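Local coordinates for protein putative methylase HI0767 (Haemophilus influenzae, PDB 2IFT) that probably methylates the N2 position of guanine 966 of 16S ribosomal RNA in the assembled 30S particle, using S-adenosyl-L-methionine as methyl donor, at residues L67-L72 with K93-T98; Q142-L147 with E173-L178. One frame throughout, in Å; residues are numbered along the deposited sequence.

Interaction 1 of 2, residues L67-L72 with K93-T98; sequences LGFEAL and KKNLQT
F69 reaches from one helix to the next and brings the far end of its ring against two neighbouring residues, N95 and L96. The two meet it differently. Methyl CD2 of L96 lies at the edge of the ring, close to its plane, with F69 CE2 3.3 Å from L96 CD2, a close approach for two carbons. The CB of N95 comes in obliquely instead, 3.6 Å from F69 CZ. Here the aromatic ring and the amide stand nearly perpendicular, their planes 78° apart, and it is the aliphatic base of N95 that touches the phenyl carbons. The amide itself is turned elsewhere: its ND2 donates to the carbonyl O of P26, which suits a residue that must be greasy at its base and polar at its tip in a buried place.

These helices, 66-73 and 86-98, flank the same face of the central sheet in the Rossmann-like methyltransferase fold, following its strands 56-59 and 78-82. They run nearly parallel, the short segments 18° apart, but their axes are 12.1 Å from each other, a wide spacing closed mainly by the reach of F69, so that N95 need offer no more than its CB. A planar phenyl ring spans it well, and its other neighbours include F81 on the sheet and L25.

One turn along from F69, L72 CD1 lies 3.5 Å from L96 CD2, the two leucine side chains crossing at about a right angle. With CG beside its backbone N (chi1 -73°), L96 carries its extended branch CD1 elsewhere and leaves CD2 facing the other helix, and that one methyl meets both F69 and L72. Leucine also lets L96 rest on F81, A106 and V108 of the strands beneath.

Interaction 2 of 2, residues Q142-L147 with E173-L178; sequences QAISLL and ENWTLL
W175 presents the outer end of its six-membered ring to helix 139-149, where I144 and L147, three residues apart and hence on a similar side of the helix, receive it. I144 makes the closer contact. Its methyl CG2 lies 3.7 Å from W175 CH2, approaching obliquely, while CD1 comes within 3.8 Å of W175 CZ3; both branches of the isoleucine therefore bear on the same pair of ring carbons. Chi1 (-61°) sets CG2 anti to the backbone N, and the bend at CG1 (chi2 -57°) brings CD1 round to those carbons. L147 adds a looser touch at the ring edge, near its plane, with CD1 4.3 Å from W175 CH2.

Helix 139-149 lies in the crossover between parallel strands 126-131 and 157-164 of the Rossmann-like methyltransferase fold, and I144 and L147 also rest on L131. W175 opens strand 175-183, one of the two outermost strands, at the sheet's antiparallel end; its broad indole spans the gap to the helix and also meets Y191 on the adjoining strand.

The contact is carried by apolar carbons, all from buried residues, so what stability it lends probably comes from dispersion and the exclusion of water, with shape rather than polar pairing setting the fit.

Interactions 1 and 2 lie on opposite sides of the chain's centre, with their own centres 26 Å apart and nearest atoms about 12 Å apart, so they do not touch. Both lie against the same mixed sheet, toward its two ends: interaction 1 joins two helices to each other over strands 78-82 and 106-109, whereas interaction 2 joins a helix to the other outermost strand. Between them run strands 56-59 and 126-131, whose C-terminal ends border the methyl-donor site in methyltransferases of this fold. Helix 66-73 comes close to that region, since the backbone N of G68 hydrogen-bonds to OD2 of D59, and L67 touches D132; interaction 2 belongs to the far flank.

Interaction 1 of 2, residues L67-L72 with K93-T98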
loop_
_atom_site.group_PDB
_atom_site.type_symbol
_atom_site.label_atom_id
_atom_site.label_comp_id
_atom_site.label_asym_id
_atom_site.label_seq_id
_atom_site.Cartn_x
_atom_site.Cartn_y
_atom_site.Cartn_z
ATOM N N LEU A 67 4.892 3.811 3.695
ATOM C CA LEU A 67 3.660 4.137 2.969
ATOM C C LEU A 67 2.426 4.105 3.872
ATOM O O LEU A 67 1.633 5.057 3.899
ATOM C CB LEU A 67 3.458 3.172 1.800
ATOM C CG LEU A 67 4.498 3.276 0.678
ATOM C CD1 LEU A 67 4.269 2.190 -0.375
ATOM C CD2 LEU A 67 4.413 4.653 0.042
ATOM N N GLY A 68 2.270 3.002 4.602
ATOM C CA GLY A 68 1.133 2.842 5.494
ATOM C C GLY A 68 1.078 3.857 6.621
ATOM O O GLY A 68 0.014 4.403 6.929
ATOM N N PHE A 69 2.218 4.107 7.254
ATOM C CA PHE A 69 2.255 5.084 8.336
ATOM C C PHE A 69 1.880 6.442 7.757
ATOM O O PHE A 69 1.132 7.203 8.371
ATOM C CB PHE A 69 3.648 5.143 8.964
ATOM C CG PHE A 69 3.982 3.942 9.806
ATOM C CD1 PHE A 69 5.167 3.250 9.617
ATOM C CD2 PHE A 69 3.113 3.512 10.797
ATOM C CE1 PHE A 69 5.479 2.145 10.401
ATOM C CE2 PHE A 69 3.417 2.408 11.585
ATOM C CZ PHE A 69 4.602 1.725 11.385
ATOM N N GLU A 70 2.385 6.736 6.561
ATOM C CA GLU A 70 2.078 8.003 5.920
ATOM C C GLU A 70 0.564 8.124 5.805
ATOM O O GLU A 70 -0.015 9.146 6.169
ATOM C CB GLU A 70 2.708 8.062 4.534
ATOM C CG GLU A 70 2.870 9.460 3.983
ATOM C CD GLU A 70 3.779 10.315 4.847
ATOM O OE1 GLU A 70 4.935 9.898 5.112
ATOM O OE2 GLU A 70 3.334 11.410 5.261
ATOM N N ALA A 71 -0.078 7.070 5.307
ATOM C CA ALA A 71 -1.529 7.065 5.161
ATOM C C ALA A 71 -2.196 7.287 6.515
ATOM O O ALA A 71 -3.198 8.001 6.619
ATOM C CB ALA A 71 -1.986 5.747 4.564
ATOM N N LEU A 72 -1.648 6.659 7.550
ATOM C CA LEU A 72 -2.190 6.825 8.888
ATOM C C LEU A 72 -2.056 8.280 9.319
ATOM O O LEU A 72 -3.016 8.889 9.780
ATOM C CB LEU A 72 -1.459 5.926 9.877
ATOM C CG LEU A 72 -1.872 4.454 9.844
ATOM C CD1 LEU A 72 -0.926 3.638 10.709
ATOM C CD2 LEU A 72 -3.318 4.327 10.321
ATOM N N LYS A 93 4.326 -3.391 14.626
ATOM C CA LYS A 93 3.454 -3.356 15.791
ATOM C C LYS A 93 4.012 -2.434 16.862
ATOM O O LYS A 93 3.272 -1.694 17.510
ATOM C CB LYS A 93 3.291 -4.749 16.374
ATOM C CG LYS A 93 2.412 -5.665 15.565
ATOM C CD LYS A 93 2.424 -7.042 16.184
ATOM C CE LYS A 93 1.586 -8.018 15.401
ATOM N NZ LYS A 93 1.719 -9.386 15.986
ATOM N N LYS A 94 5.325 -2.481 17.039
ATOM C CA LYS A 94 5.976 -1.650 18.033
ATOM C C LYS A 94 5.791 -0.175 17.697
ATOM O O LYS A 94 5.555 0.640 18.588
ATOM C CB LYS A 94 7.462 -1.999 18.122
ATOM C CG LYS A 94 8.219 -1.208 19.176
ATOM C CD LYS A 94 9.592 -1.815 19.434
ATOM C CE LYS A 94 10.427 -0.962 20.393
ATOM N NZ LYS A 94 10.886 0.319 19.762
ATOM N N ASN A 95 5.897 0.174 16.419
ATOM C CA ASN A 95 5.717 1.566 16.024
ATOM C C ASN A 95 4.253 1.984 16.131
ATOM O O ASN A 95 3.960 3.115 16.496
ATOM C CB ASN A 95 6.233 1.799 14.604
ATOM C CG ASN A 95 7.743 1.855 14.543
ATOM O OD1 ASN A 95 8.387 2.361 15.460
ATOM N ND2 ASN A 95 8.317 1.353 13.459
ATOM N N LEU A 96 3.338 1.071 15.821
ATOM C CA LEU A 96 1.910 1.369 15.905
ATOM C C LEU A 96 1.459 1.466 17.355
ATOM O O LEU A 96 0.351 1.912 17.656
ATOM C CB LEU A 96 1.095 0.290 15.208
ATOM C CG LEU A 96 1.123 0.263 13.687
ATOM C CD1 LEU A 96 0.255 -0.895 13.203
ATOM C CD2 LEU A 96 0.624 1.588 13.133
ATOM N N GLN A 97 2.308 1.003 18.257
ATOM C CA GLN A 97 1.991 1.080 19.665
ATOM C C GLN A 97 2.711 2.339 20.109
ATOM O O GLN A 97 2.218 3.088 20.952
ATOM C CB GLN A 97 2.501 -0.166 20.385
ATOM C CG GLN A 97 2.928 0.058 21.810
ATOM C CD GLN A 97 4.402 -0.240 21.997
ATOM O OE1 GLN A 97 4.794 -1.394 22.176
ATOM N NE2 GLN A 97 5.230 0.797 21.931
ATOM N N THR A 98 3.874 2.576 19.504
ATOM C CA THR A 98 4.662 3.767 19.787
ATOM C C THR A 98 3.743 4.943 19.513
ATOM O O THR A 98 3.567 5.813 20.358
ATOM C CB THR A 98 5.898 3.860 18.871
ATOM O OG1 THR A 98 6.915 2.968 19.347
ATOM C CG2 THR A 98 6.436 5.280 18.844
#

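Interaction 2 of 2, residues Q142-L147 with E173-L178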
loop_
_atom_site.group_PDB
_atom_site.type_symbol
_atom_site.label_atom_id
_atom_site.label_comp_id
_atom_site.label_asym_id
_atom_site.label_seq_id
_atom_site.Cartn_x
_atom_site.Cartn_y
_atom_site.Cartn_z
ATOM N N GLN A 142 1.729 -10.781 -9.733
ATOM C CA GLN A 142 0.948 -11.821 -9.068
ATOM C C GLN A 142 -0.086 -11.199 -8.114
ATOM O O GLN A 142 -1.252 -11.610 -8.079
ATOM C CB GLN A 142 1.875 -12.758 -8.290
ATOM C CG GLN A 142 2.820 -13.588 -9.165
ATOM C CD GLN A 142 3.792 -14.428 -8.341
ATOM O OE1 GLN A 142 3.377 -15.223 -7.487
ATOM N NE2 GLN A 142 5.095 -14.254 -8.591
ATOM N N ALA A 143 0.341 -10.200 -7.347
ATOM C CA ALA A 143 -0.545 -9.529 -6.408
ATOM C C ALA A 143 -1.698 -8.837 -7.133
ATOM O O ALA A 143 -2.851 -8.903 -6.686
ATOM C CB ALA A 143 0.236 -8.514 -5.591
ATOM N N ILE A 144 -1.378 -8.173 -8.245
ATOM C CA ILE A 144 -2.390 -7.472 -9.027
ATOM C C ILE A 144 -3.482 -8.461 -9.391
ATOM O O ILE A 144 -4.663 -8.231 -9.133
ATOM C CB ILE A 144 -1.805 -6.902 -10.352
ATOM C CG1 ILE A 144 -0.704 -5.888 -10.052
ATOM C CG2 ILE A 144 -2.909 -6.265 -11.177
ATOM C CD1 ILE A 144 -1.141 -4.755 -9.181
ATOM N N SER A 145 -3.066 -9.564 -9.999
ATOM C CA SER A 145 -3.983 -10.603 -10.414
ATOM C C SER A 145 -4.901 -11.042 -9.278
ATOM O O SER A 145 -6.106 -11.150 -9.461
ATOM C CB SER A 145 -3.201 -11.804 -10.946
ATOM O OG SER A 145 -3.990 -12.980 -10.870
ATOM N N LEU A 146 -4.334 -11.283 -8.105
ATOM C CA LEU A 146 -5.126 -11.715 -6.958
ATOM C C LEU A 146 -6.109 -10.643 -6.468
ATOM O O LEU A 146 -7.255 -10.947 -6.139
ATOM C CB LEU A 146 -4.192 -12.145 -5.834
ATOM C CG LEU A 146 -3.289 -13.338 -6.195
ATOM C CD1 LEU A 146 -2.235 -13.548 -5.109
ATOM C CD2 LEU A 146 -4.142 -14.599 -6.372
ATOM N N LEU A 147 -5.666 -9.391 -6.407
ATOM C CA LEU A 147 -6.554 -8.312 -5.988
ATOM C C LEU A 147 -7.813 -8.358 -6.842
ATOM O O LEU A 147 -8.927 -8.326 -6.325
ATOM C CB LEU A 147 -5.877 -6.948 -6.164
ATOM C CG LEU A 147 -4.854 -6.528 -5.108
ATOM C CD1 LEU A 147 -4.180 -5.245 -5.548
ATOM C CD2 LEU A 147 -5.543 -6.341 -3.758
ATOM N N GLU A 173 -7.752 -5.318 -17.380
ATOM C CA GLU A 173 -8.722 -4.541 -18.147
ATOM C C GLU A 173 -9.806 -3.745 -17.425
ATOM O O GLU A 173 -10.430 -2.884 -18.039
ATOM C CB GLU A 173 -9.386 -5.429 -19.176
ATOM C CG GLU A 173 -10.119 -6.577 -18.595
ATOM C CD GLU A 173 -11.094 -7.096 -19.595
ATOM O OE1 GLU A 173 -10.639 -7.506 -20.684
ATOM O OE2 GLU A 173 -12.310 -7.072 -19.311
ATOM N N ASN A 174 -10.055 -4.022 -16.150
ATOM C CA ASN A 174 -11.075 -3.272 -15.408
ATOM C C ASN A 174 -10.375 -2.124 -14.669
ATOM O O ASN A 174 -10.942 -1.480 -13.772
ATOM C CB ASN A 174 -11.780 -4.212 -14.425
ATOM C CG ASN A 174 -10.798 -5.086 -13.668
ATOM O OD1 ASN A 174 -9.731 -5.430 -14.194
ATOM N ND2 ASN A 174 -11.148 -5.464 -12.436
ATOM N N TRP A 175 -9.127 -1.875 -15.062
ATOM C CA TRP A 175 -8.321 -0.815 -14.459
ATOM C C TRP A 175 -7.923 0.247 -15.481
ATOM O O TRP A 175 -7.922 -0.008 -16.684
ATOM C CB TRP A 175 -7.049 -1.401 -13.839
ATOM C CG TRP A 175 -7.261 -2.159 -12.561
ATOM C CD1 TRP A 175 -8.436 -2.679 -12.099
ATOM C CD2 TRP A 175 -6.247 -2.562 -11.624
ATOM N NE1 TRP A 175 -8.221 -3.383 -10.941
ATOM C CE2 TRP A 175 -6.891 -3.329 -10.624
ATOM C CE3 TRP A 175 -4.864 -2.350 -11.532
ATOM C CZ2 TRP A 175 -6.191 -3.892 -9.544
ATOM C CZ3 TRP A 175 -4.168 -2.912 -10.456
ATOM C CH2 TRP A 175 -4.836 -3.673 -9.476
ATOM N N THR A 176 -7.598 1.445 -15.002
ATOM C CA THR A 176 -7.154 2.511 -15.897
ATOM C C THR A 176 -5.848 3.009 -15.317
ATOM O O THR A 176 -5.735 3.182 -14.104
ATOM C CB THR A 176 -8.138 3.715 -15.949
ATOM O OG1 THR A 176 -9.489 3.241 -16.010
ATOM C CG2 THR A 176 -7.864 4.568 -17.191
ATOM N N LEU A 177 -4.861 3.227 -16.174
ATOM C CA LEU A 177 -3.569 3.728 -15.726
ATOM C C LEU A 177 -3.645 5.254 -15.677
ATOM O O LEU A 177 -3.804 5.910 -16.708
ATOM C CB LEU A 177 -2.471 3.291 -16.695
ATOM C CG LEU A 177 -1.083 3.816 -16.316
ATOM C CD1 LEU A 177 -0.702 3.245 -14.956
ATOM C CD2 LEU A 177 -0.050 3.438 -17.383
ATOM N N LEU A 178 -3.542 5.815 -14.475
ATOM C CA LEU A 178 -3.625 7.262 -14.300
ATOM C C LEU A 178 -2.274 7.958 -14.384
ATOM O O LEU A 178 -2.163 9.007 -14.992
ATOM C CB LEU A 178 -4.287 7.585 -12.961
ATOM C CG LEU A 178 -5.663 6.954 -12.724
ATOM C CD1 LEU A 178 -6.217 7.460 -11.408
ATOM C CD2 LEU A 178 -6.622 7.302 -13.877
#